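Local coordinates for C2 toxin component I (Clostridium botulinum, PDB 2J3X), which catalyses, as the enzymatic component of the binary C2 toxin, ADP-ribosylation, probably of actin inside target cells, at residues 48-60 / 75-87. The protein carries 2 engineered substitutions. Sequence-based numbering, arbitrary orientation.
Sequences EYKTKIDNFSTDI and ENQNLFDVERIRE. Unlike the reference sequence in segment 75-87: Q77 (reference His). With SO4 (sulfate ion), chain P; SO4 (sulfate ion), chain M.
At nearly a right angle (signed crossing angle -91°), helix 48-59 and helix 77-87 pass with their axes 9.9 Å apart, and the closest CA atoms are those of S57 and V82. I53 is the knob here, set into the hole formed by N78, D81, V82 and I85; its CG2 branch meets I85 CD1 at 3.8 Å while its CD1 reaches N78 O and D81 CB. One turn on, F56 swings its ring across to the start of the second helix, chi1 -170° placing CG anti to the backbone N. N78 CB sits squarely over that ring face, 3.5 Å from the centroid, a CH-pi contact, and V82 CG2 meets the ring edge. The N-cap residue N76 accepts from L79 N through OD1 at 2.8 Å, and the same OD1 lies 3.8 Å from F56 CZ. On the outer margin K52 NZ donates to N78 OD1 at 3.3 Å, and at the far end I60 CD1 touches L79 CD1 and V82 CG1. D81 OD2 lies at the edge of the Y49 ring, 3.4 Å from OH, whose hydrogen bond goes to the A40 carbonyl. This near-perpendicular helix pair belongs to the N-terminal ADP-ribosyltransferase-like half: helix 35-42 packs on D81, helix 65-73 on F56 and I60, and strand 397-411 from the C-terminal half reaches F56 through I409.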
ATOM      1  N   GLU A  48       4.890  10.501 -19.899  1.00 33.72           N
ATOM      2  CA  GLU A  48       5.141   9.082 -20.134  1.00 34.58           C
ATOM      3  C   GLU A  48       6.175   8.490 -19.148  1.00 32.61           C
ATOM      4  O   GLU A  48       5.857   7.518 -18.451  1.00 32.28           O
ATOM      5  CB  GLU A  48       5.631   8.877 -21.562  1.00 36.20           C
ATOM      6  CG  GLU A  48       5.081   7.649 -22.253  1.00 42.66           C
ATOM      7  CD  GLU A  48       3.848   7.963 -23.127  1.00 51.51           C
ATOM      8  OE1 GLU A  48       3.977   8.758 -24.108  1.00 53.14           O
ATOM      9  OE2 GLU A  48       2.751   7.401 -22.840  1.00 53.74           O
ATOM     10  N   TYR A  49       7.379   9.079 -19.082  1.00 30.00           N
ATOM     11  CA  TYR A  49       8.444   8.646 -18.157  1.00 28.09           C
ATOM     12  C   TYR A  49       8.016   8.774 -16.721  1.00 25.35           C
ATOM     13  O   TYR A  49       8.337   7.902 -15.952  1.00 24.87           O
ATOM     14  CB  TYR A  49       9.779   9.374 -18.394  1.00 29.08           C
ATOM     15  CG  TYR A  49      10.930   9.308 -17.324  1.00 30.07           C
ATOM     16  CD1 TYR A  49      10.958  10.203 -16.253  1.00 30.09           C
ATOM     17  CD2 TYR A  49      12.021   8.425 -17.445  1.00 34.09           C
ATOM     18  CE1 TYR A  49      12.019  10.224 -15.300  1.00 31.62           C
ATOM     19  CE2 TYR A  49      13.111   8.419 -16.469  1.00 32.01           C
ATOM     20  CZ  TYR A  49      13.111   9.343 -15.402  1.00 33.43           C
ATOM     21  OH  TYR A  49      14.172   9.443 -14.431  1.00 29.91           O
ATOM     22  N   LYS A  50       7.323   9.851 -16.349  1.00 22.60           N
ATOM     23  CA  LYS A  50       6.870   9.986 -14.955  1.00 20.37           C
ATOM     24  C   LYS A  50       5.934   8.842 -14.583  1.00 20.45           C
ATOM     25  O   LYS A  50       6.040   8.266 -13.520  1.00 18.15           O
ATOM     26  CB  LYS A  50       6.158  11.316 -14.704  1.00 20.68           C
ATOM     27  CG  LYS A  50       5.719  11.443 -13.238  1.00 18.48           C
ATOM     28  CD  LYS A  50       5.226  12.851 -12.912  1.00 23.94           C
ATOM     29  CE  LYS A  50       4.915  12.941 -11.441  1.00 27.17           C
ATOM     30  NZ  LYS A  50       3.561  12.419 -11.166  1.00 33.53           N
ATOM     31  N   THR A  51       5.024   8.509 -15.493  1.00 20.62           N
ATOM     32  CA  THR A  51       4.114   7.376 -15.259  1.00 20.96           C
ATOM     33  C   THR A  51       4.921   6.081 -15.107  1.00 19.70           C
ATOM     34  O   THR A  51       4.691   5.272 -14.185  1.00 19.09           O
ATOM     35  CB  THR A  51       3.085   7.282 -16.413  1.00 21.31           C
ATOM     36  OG1 THR A  51       2.220   8.421 -16.316  1.00 21.82           O
ATOM     37  CG2 THR A  51       2.240   5.976 -16.309  1.00 23.66           C
ATOM     38  N   LYS A  52       5.879   5.910 -15.996  1.00 19.69           N
ATOM     39  CA  LYS A  52       6.701   4.701 -16.024  1.00 19.22           C
ATOM     40  C   LYS A  52       7.510   4.535 -14.720  1.00 18.33           C
ATOM     41  O   LYS A  52       7.586   3.421 -14.121  1.00 16.15           O
ATOM     42  CB  LYS A  52       7.617   4.739 -17.248  1.00 20.29           C
ATOM     43  CG  LYS A  52       8.537   3.519 -17.389  1.00 25.78           C
ATOM     44  CD  LYS A  52      10.002   3.837 -17.140  1.00 33.75           C
ATOM     45  CE  LYS A  52      10.735   3.926 -18.462  1.00 37.58           C
ATOM     46  NZ  LYS A  52      12.008   4.684 -18.302  1.00 41.55           N
ATOM     47  N   ILE A  53       8.190   5.615 -14.328  1.00 16.76           N
ATOM     48  CA  ILE A  53       9.011   5.595 -13.119  1.00 17.30           C
ATOM     49  C   ILE A  53       8.148   5.441 -11.856  1.00 14.76           C
ATOM     50  O   ILE A  53       8.533   4.707 -10.915  1.00 14.75           O
ATOM     51  CB  ILE A  53       9.881   6.899 -13.060  1.00 18.47           C
ATOM     52  CG1 ILE A  53      11.096   6.748 -13.986  1.00 21.41           C
ATOM     53  CG2 ILE A  53      10.374   7.217 -11.652  1.00 23.51           C
ATOM     54  CD1 ILE A  53      12.103   5.511 -13.600  1.00 23.45           C
ATOM     55  N   ASP A  54       6.976   6.089 -11.825  1.00 13.24           N
ATOM     56  CA  ASP A  54       6.082   5.927 -10.669  1.00 14.08           C
ATOM     57  C   ASP A  54       5.652   4.472 -10.544  1.00 13.09           C
ATOM     58  O   ASP A  54       5.662   3.908  -9.459  1.00 12.82           O
ATOM     59  CB  ASP A  54       4.816   6.841 -10.768  1.00 12.78           C
ATOM     60  CG  ASP A  54       5.087   8.296 -10.278  1.00 16.24           C
ATOM     61  OD1 ASP A  54       6.048   8.529  -9.535  1.00 18.96           O
ATOM     62  OD2 ASP A  54       4.294   9.205 -10.595  1.00 17.54           O
ATOM     63  N   ASN A  55       5.255   3.872 -11.665  1.00 12.30           N
ATOM     64  CA  ASN A  55       4.855   2.452 -11.633  1.00 12.50           C
ATOM     65  C   ASN A  55       6.010   1.559 -11.230  1.00 11.20           C
ATOM     66  O   ASN A  55       5.852   0.627 -10.444  1.00 11.10           O
ATOM     67  CB  ASN A  55       4.365   2.063 -13.027  1.00 13.49           C
ATOM     68  CG  ASN A  55       2.975   2.579 -13.325  1.00 15.14           C
ATOM     69  OD1 ASN A  55       2.222   2.978 -12.437  1.00 16.43           O
ATOM     70  ND2 ASN A  55       2.602   2.513 -14.592  1.00 19.28           N
ATOM     71  N   PHE A  56       7.192   1.842 -11.754  1.00 11.68           N
ATOM     72  CA  PHE A  56       8.392   1.083 -11.405  1.00 11.06           C
ATOM     73  C   PHE A  56       8.683   1.218  -9.891  1.00 11.58           C
ATOM     74  O   PHE A  56       9.080   0.253  -9.236  1.00  9.69           O
ATOM     75  CB  PHE A  56       9.579   1.541 -12.271  1.00 13.43           C
ATOM     76  CG  PHE A  56      10.797   0.651 -12.144  1.00 13.49           C
ATOM     77  CD1 PHE A  56      10.888  -0.546 -12.851  1.00 18.63           C
ATOM     78  CD2 PHE A  56      11.798   0.976 -11.240  1.00 15.09           C
ATOM     79  CE1 PHE A  56      12.014  -1.390 -12.708  1.00 18.36           C
ATOM     80  CE2 PHE A  56      12.904   0.135 -11.076  1.00 11.60           C
ATOM     81  CZ  PHE A  56      13.031  -1.030 -11.806  1.00 15.92           C
ATOM     82  N   SER A  57       8.548   2.427  -9.354  1.00 11.41           N
ATOM     83  CA  SER A  57       8.817   2.654  -7.930  1.00 10.97           C
ATOM     84  C   SER A  57       7.862   1.860  -7.042  1.00  9.61           C
ATOM     85  O   SER A  57       8.207   1.472  -5.907  1.00  9.89           O
ATOM     86  CB  SER A  57       8.805   4.170  -7.577  1.00  9.94           C
ATOM     87  OG  SER A  57       7.454   4.691  -7.497  1.00 10.39           O
ATOM     88  N   THR A  58       6.646   1.590  -7.551  1.00 10.62           N
ATOM     89  CA  THR A  58       5.687   0.717  -6.828  1.00  9.76           C
ATOM     90  C   THR A  58       6.117  -0.749  -6.977  1.00  8.82           C
ATOM     91  O   THR A  58       6.129  -1.493  -5.997  1.00  9.40           O
ATOM     92  CB  THR A  58       4.316   0.921  -7.438  1.00 10.24           C
ATOM     93  OG1 THR A  58       3.897   2.276  -7.150  1.00 11.00           O
ATOM     94  CG2 THR A  58       3.288  -0.052  -6.844  1.00  9.91           C
ATOM     95  N   ASP A  59       6.396  -1.160  -8.222  1.00  8.87           N
ATOM     96  CA  ASP A  59       6.794  -2.547  -8.512  1.00  9.66           C
ATOM     97  C   ASP A  59       7.902  -3.080  -7.597  1.00  9.61           C
ATOM     98  O   ASP A  59       7.822  -4.211  -7.090  1.00 11.19           O
ATOM     99  CB  ASP A  59       7.327  -2.650  -9.958  1.00  9.60           C
ATOM    100  CG  ASP A  59       6.281  -2.311 -10.997  1.00 12.50           C
ATOM    101  OD1 ASP A  59       5.077  -2.299 -10.707  1.00 12.34           O
ATOM    102  OD2 ASP A  59       6.723  -1.993 -12.126  1.00 14.02           O
ATOM    103  N   ILE A  60       8.935  -2.266  -7.395  1.00 10.44           N
ATOM    104  CA  ILE A  60      10.080  -2.693  -6.571  1.00  9.81           C
ATOM    105  C   ILE A  60       9.805  -2.904  -5.110  1.00 10.40           C
ATOM    106  O   ILE A  60      10.528  -3.680  -4.484  1.00 11.47           O
ATOM    107  CB  ILE A  60      11.316  -1.794  -6.787  1.00  9.87           C
ATOM    108  CG1 ILE A  60      10.990  -0.366  -6.306  1.00 11.09           C
ATOM    109  CG2 ILE A  60      11.718  -1.801  -8.324  1.00 10.90           C
ATOM    110  CD1 ILE A  60      12.056   0.665  -6.655  1.00 14.31           C
ATOM    111  N   GLU A  75      23.111  -2.885 -13.409  1.00 14.58           N
ATOM    112  CA  GLU A  75      23.086  -1.455 -13.709  1.00 15.61           C
ATOM    113  C   GLU A  75      21.732  -0.982 -14.259  1.00 15.90           C
ATOM    114  O   GLU A  75      21.666  -0.213 -15.236  1.00 16.00           O
ATOM    115  CB  GLU A  75      24.189  -1.097 -14.724  1.00 17.34           C
ATOM    116  CG  GLU A  75      25.543  -1.694 -14.416  1.00 22.43           C
ATOM    117  CD  GLU A  75      26.287  -0.828 -13.464  1.00 26.75           C
ATOM    118  OE1 GLU A  75      25.638  -0.347 -12.510  1.00 25.52           O
ATOM    119  OE2 GLU A  75      27.490  -0.600 -13.676  1.00 25.62           O
ATOM    120  N   ASN A  76      20.649  -1.450 -13.652  1.00 14.46           N
ATOM    121  CA  ASN A  76      19.328  -1.093 -14.101  1.00 15.53           C
ATOM    122  C   ASN A  76      19.064   0.400 -13.905  1.00 15.74           C
ATOM    123  O   ASN A  76      19.038   0.885 -12.753  1.00 13.53           O
ATOM    124  CB  ASN A  76      18.301  -1.949 -13.375  1.00 14.39           C
ATOM    125  CG  ASN A  76      16.878  -1.697 -13.872  1.00 17.75           C
ATOM    126  OD1 ASN A  76      16.307  -0.645 -13.604  1.00 18.28           O
ATOM    127  ND2 ASN A  76      16.351  -2.611 -14.680  1.00 15.97           N
ATOM    128  N   GLN A  77      18.822   1.110 -15.009  1.00 15.31           N
ATOM    129  CA  GLN A  77      18.674   2.561 -14.964  1.00 15.82           C
ATOM    130  C   GLN A  77      17.351   2.940 -14.346  1.00 14.74           C
ATOM    131  O   GLN A  77      17.265   4.018 -13.711  1.00 14.61           O
ATOM    132  CB  GLN A  77      18.827   3.214 -16.358  1.00 17.93           C
ATOM    133  CG  GLN A  77      20.325   3.140 -16.897  1.00 22.40           C
ATOM    134  CD  GLN A  77      21.374   3.615 -15.890  1.00 27.05           C
ATOM    135  OE1 GLN A  77      21.325   4.764 -15.397  1.00 29.66           O
ATOM    136  NE2 GLN A  77      22.343   2.726 -15.572  1.00 27.36           N
ATOM    137  N   ASN A  78      16.316   2.114 -14.531  1.00 13.21           N
ATOM    138  CA  ASN A  78      15.020   2.466 -13.870  1.00 13.40           C
ATOM    139  C   ASN A  78      15.227   2.496 -12.349  1.00 12.23           C
ATOM    140  O   ASN A  78      14.790   3.452 -11.686  1.00 12.15           O
ATOM    141  CB  ASN A  78      13.931   1.491 -14.254  1.00 13.13           C
ATOM    142  CG  ASN A  78      13.461   1.691 -15.691  1.00 18.59           C
ATOM    143  OD1 ASN A  78      13.667   2.753 -16.265  1.00 20.30           O
ATOM    144  ND2 ASN A  78      12.806   0.674 -16.254  1.00 21.67           N
ATOM    145  N   LEU A  79      15.926   1.493 -11.808  1.00 11.41           N
ATOM    146  CA  LEU A  79      16.093   1.445 -10.344  1.00 10.71           C
ATOM    147  C   LEU A  79      17.000   2.581  -9.893  1.00 11.22           C
ATOM    148  O   LEU A  79      16.735   3.228  -8.871  1.00 12.63           O
ATOM    149  CB  LEU A  79      16.636   0.067  -9.917  1.00 10.54           C
ATOM    150  CG  LEU A  79      17.010  -0.076  -8.462  1.00 11.30           C
ATOM    151  CD1 LEU A  79      15.706   0.063  -7.562  1.00 10.11           C
ATOM    152  CD2 LEU A  79      17.628  -1.465  -8.245  1.00 11.06           C
ATOM    153  N   PHE A  80      18.115   2.786 -10.592  1.00 13.01           N
ATOM    154  CA  PHE A  80      19.008   3.914 -10.220  1.00 12.42           C
ATOM    155  C   PHE A  80      18.288   5.247 -10.294  1.00 12.75           C
ATOM    156  O   PHE A  80      18.532   6.123  -9.453  1.00 12.64           O
ATOM    157  CB  PHE A  80      20.228   3.992 -11.128  1.00 12.36           C
ATOM    158  CG  PHE A  80      21.188   2.820 -10.967  1.00 12.14           C
ATOM    159  CD1 PHE A  80      21.092   1.913  -9.917  1.00  9.79           C
ATOM    160  CD2 PHE A  80      22.260   2.714 -11.849  1.00 11.12           C
ATOM    161  CE1 PHE A  80      22.029   0.815  -9.807  1.00 12.62           C
ATOM    162  CE2 PHE A  80      23.178   1.675 -11.739  1.00 12.69           C
ATOM    163  CZ  PHE A  80      23.075   0.746 -10.738  1.00 12.34           C
ATOM    164  N   ASP A  81      17.429   5.413 -11.290  1.00 12.57           N
ATOM    165  CA  ASP A  81      16.672   6.673 -11.418  1.00 13.12           C
ATOM    166  C   ASP A  81      15.727   6.874 -10.223  1.00 12.13           C
ATOM    167  O   ASP A  81      15.671   7.967  -9.647  1.00 13.92           O
ATOM    168  CB  ASP A  81      15.874   6.732 -12.737  1.00 13.98           C
ATOM    169  CG  ASP A  81      16.751   7.097 -13.929  1.00 18.80           C
ATOM    170  OD1 ASP A  81      17.856   7.631 -13.701  1.00 24.47           O
ATOM    171  OD2 ASP A  81      16.312   6.852 -15.075  1.00 22.31           O
ATOM    172  N   VAL A  82      14.992   5.833  -9.825  1.00 11.68           N
ATOM    173  CA  VAL A  82      14.169   5.897  -8.583  1.00 11.07           C
ATOM    174  C   VAL A  82      15.050   6.266  -7.381  1.00 11.36           C
ATOM    175  O   VAL A  82      14.681   7.153  -6.565  1.00 11.30           O
ATOM    176  CB  VAL A  82      13.393   4.580  -8.315  1.00  9.94           C
ATOM    177  CG1 VAL A  82      12.807   4.476  -6.868  1.00 10.21           C
ATOM    178  CG2 VAL A  82      12.298   4.349  -9.410  1.00 10.75           C
ATOM    179  N   GLU A  83      16.197   5.603  -7.227  1.00 10.54           N
ATOM    180  CA  GLU A  83      17.060   5.911  -6.074  1.00  9.98           C
ATOM    181  C   GLU A  83      17.547   7.369  -6.123  1.00 10.20           C
ATOM    182  O   GLU A  83      17.625   8.044  -5.082  1.00 11.55           O
ATOM    183  CB  GLU A  83      18.219   4.928  -6.076  1.00  9.20           C
ATOM    184  CG  GLU A  83      17.754   3.476  -5.765  1.00  9.15           C
ATOM    185  CD  GLU A  83      18.838   2.408  -5.980  1.00  9.84           C
ATOM    186  OE1 GLU A  83      19.827   2.710  -6.657  1.00 11.88           O
ATOM    187  OE2 GLU A  83      18.666   1.287  -5.416  1.00 10.95           O
ATOM    188  N   ARG A  84      17.882   7.847  -7.319  1.00 10.95           N
ATOM    189  CA  ARG A  84      18.366   9.237  -7.484  1.00 11.73           C
ATOM    190  C   ARG A  84      17.310  10.287  -7.173  1.00 12.04           C
ATOM    191  O   ARG A  84      17.620  11.348  -6.624  1.00 13.35           O
ATOM    192  CB  ARG A  84      18.945   9.436  -8.885  1.00 10.67           C
ATOM    193  CG  ARG A  84      20.342   8.755  -9.018  1.00 12.53           C
ATOM    194  CD  ARG A  84      20.767   8.581 -10.469  1.00 13.35           C
ATOM    195  NE  ARG A  84      21.952   7.709 -10.530  1.00 13.27           N
ATOM    196  CZ  ARG A  84      22.335   7.041 -11.628  1.00 17.51           C
ATOM    197  NH1 ARG A  84      21.662   7.166 -12.795  1.00 15.65           N
ATOM    198  NH2 ARG A  84      23.415   6.249 -11.566  1.00 13.42           N
ATOM    199  N   ILE A  85      16.068   9.994  -7.552  1.00 11.95           N
ATOM    200  CA  ILE A  85      14.924  10.875  -7.244  1.00 11.69           C
ATOM    201  C   ILE A  85      14.742  10.885  -5.722  1.00 11.15           C
ATOM    202  O   ILE A  85      14.554  11.936  -5.105  1.00 11.01           O
ATOM    203  CB  ILE A  85      13.639  10.462  -8.020  1.00 12.42           C
ATOM    204  CG1 ILE A  85      13.811  10.729  -9.516  1.00 12.14           C
ATOM    205  CG2 ILE A  85      12.419  11.279  -7.521  1.00 10.76           C
ATOM    206  CD1 ILE A  85      12.775   9.951 -10.395  1.00 13.09           C
ATOM    207  N   ARG A  86      14.782   9.719  -5.085  1.00 10.78           N
ATOM    208  CA  ARG A  86      14.655   9.648  -3.629  1.00 11.38           C
ATOM    209  C   ARG A  86      15.717  10.476  -2.964  1.00 12.85           C
ATOM    210  O   ARG A  86      15.427  11.204  -1.988  1.00 13.45           O
ATOM    211  CB  ARG A  86      14.788   8.200  -3.125  1.00 11.68           C
ATOM    212  CG  ARG A  86      13.606   7.306  -3.487  1.00  9.39           C
ATOM    213  CD  ARG A  86      13.930   5.943  -2.884  1.00 13.64           C
ATOM    214  NE  ARG A  86      13.041   4.878  -3.358  1.00 12.28           N
ATOM    215  CZ  ARG A  86      13.299   3.576  -3.225  1.00 12.20           C
ATOM    216  NH1 ARG A  86      14.445   3.154  -2.664  1.00 13.57           N
ATOM    217  NH2 ARG A  86      12.400   2.698  -3.659  1.00 12.28           N
ATOM    218  N   GLU A  87      16.940  10.334  -3.464  1.00 12.40           N
ATOM    219  CA  GLU A  87      18.081  11.072  -2.912  0.50 14.02           C
ATOM    220  C   GLU A  87      17.938  12.582  -3.123  1.00 14.19           C
ATOM    221  O   GLU A  87      18.233  13.361  -2.188  1.00 15.70           O
ATOM    222  CB  GLU A  87      19.369  10.557  -3.541  0.50 13.92           C
ATOM    223  CG  GLU A  87      20.644  11.153  -3.021  0.50 14.38           C
ATOM    224  CD  GLU A  87      21.903  10.612  -3.741  0.50 16.66           C
ATOM    225  OE1 GLU A  87      21.807   9.659  -4.539  0.50 23.16           O
ATOM    226  OE2 GLU A  87      23.004  11.147  -3.508  0.50 22.30           O
TER
HETATM  227  S   SO4 P1446       1.557   9.319 -12.683  1.00 29.28           S
HETATM  228  O1  SO4 P1446       2.362  10.474 -13.097  1.00 25.55           O
HETATM  229  O2  SO4 P1446       2.378   8.244 -12.099  1.00 28.64           O
HETATM  230  O3  SO4 P1446       0.571   9.722 -11.675  1.00 30.54           O
HETATM  231  O4  SO4 P1446       0.954   8.753 -13.896  1.00 32.57           O
HETATM  232  S   SO4 M1443      17.185   0.907  -2.354  1.00 12.20           S
HETATM  233  O1  SO4 M1443      16.763   1.140  -3.781  1.00 12.66           O
HETATM  234  O2  SO4 M1443      17.999   2.066  -1.999  1.00 13.36           O
HETATM  235  O3  SO4 M1443      16.008   0.914  -1.478  1.00 12.76           O
HETATM  236  O4  SO4 M1443      17.959  -0.332  -2.229  1.00 14.25           O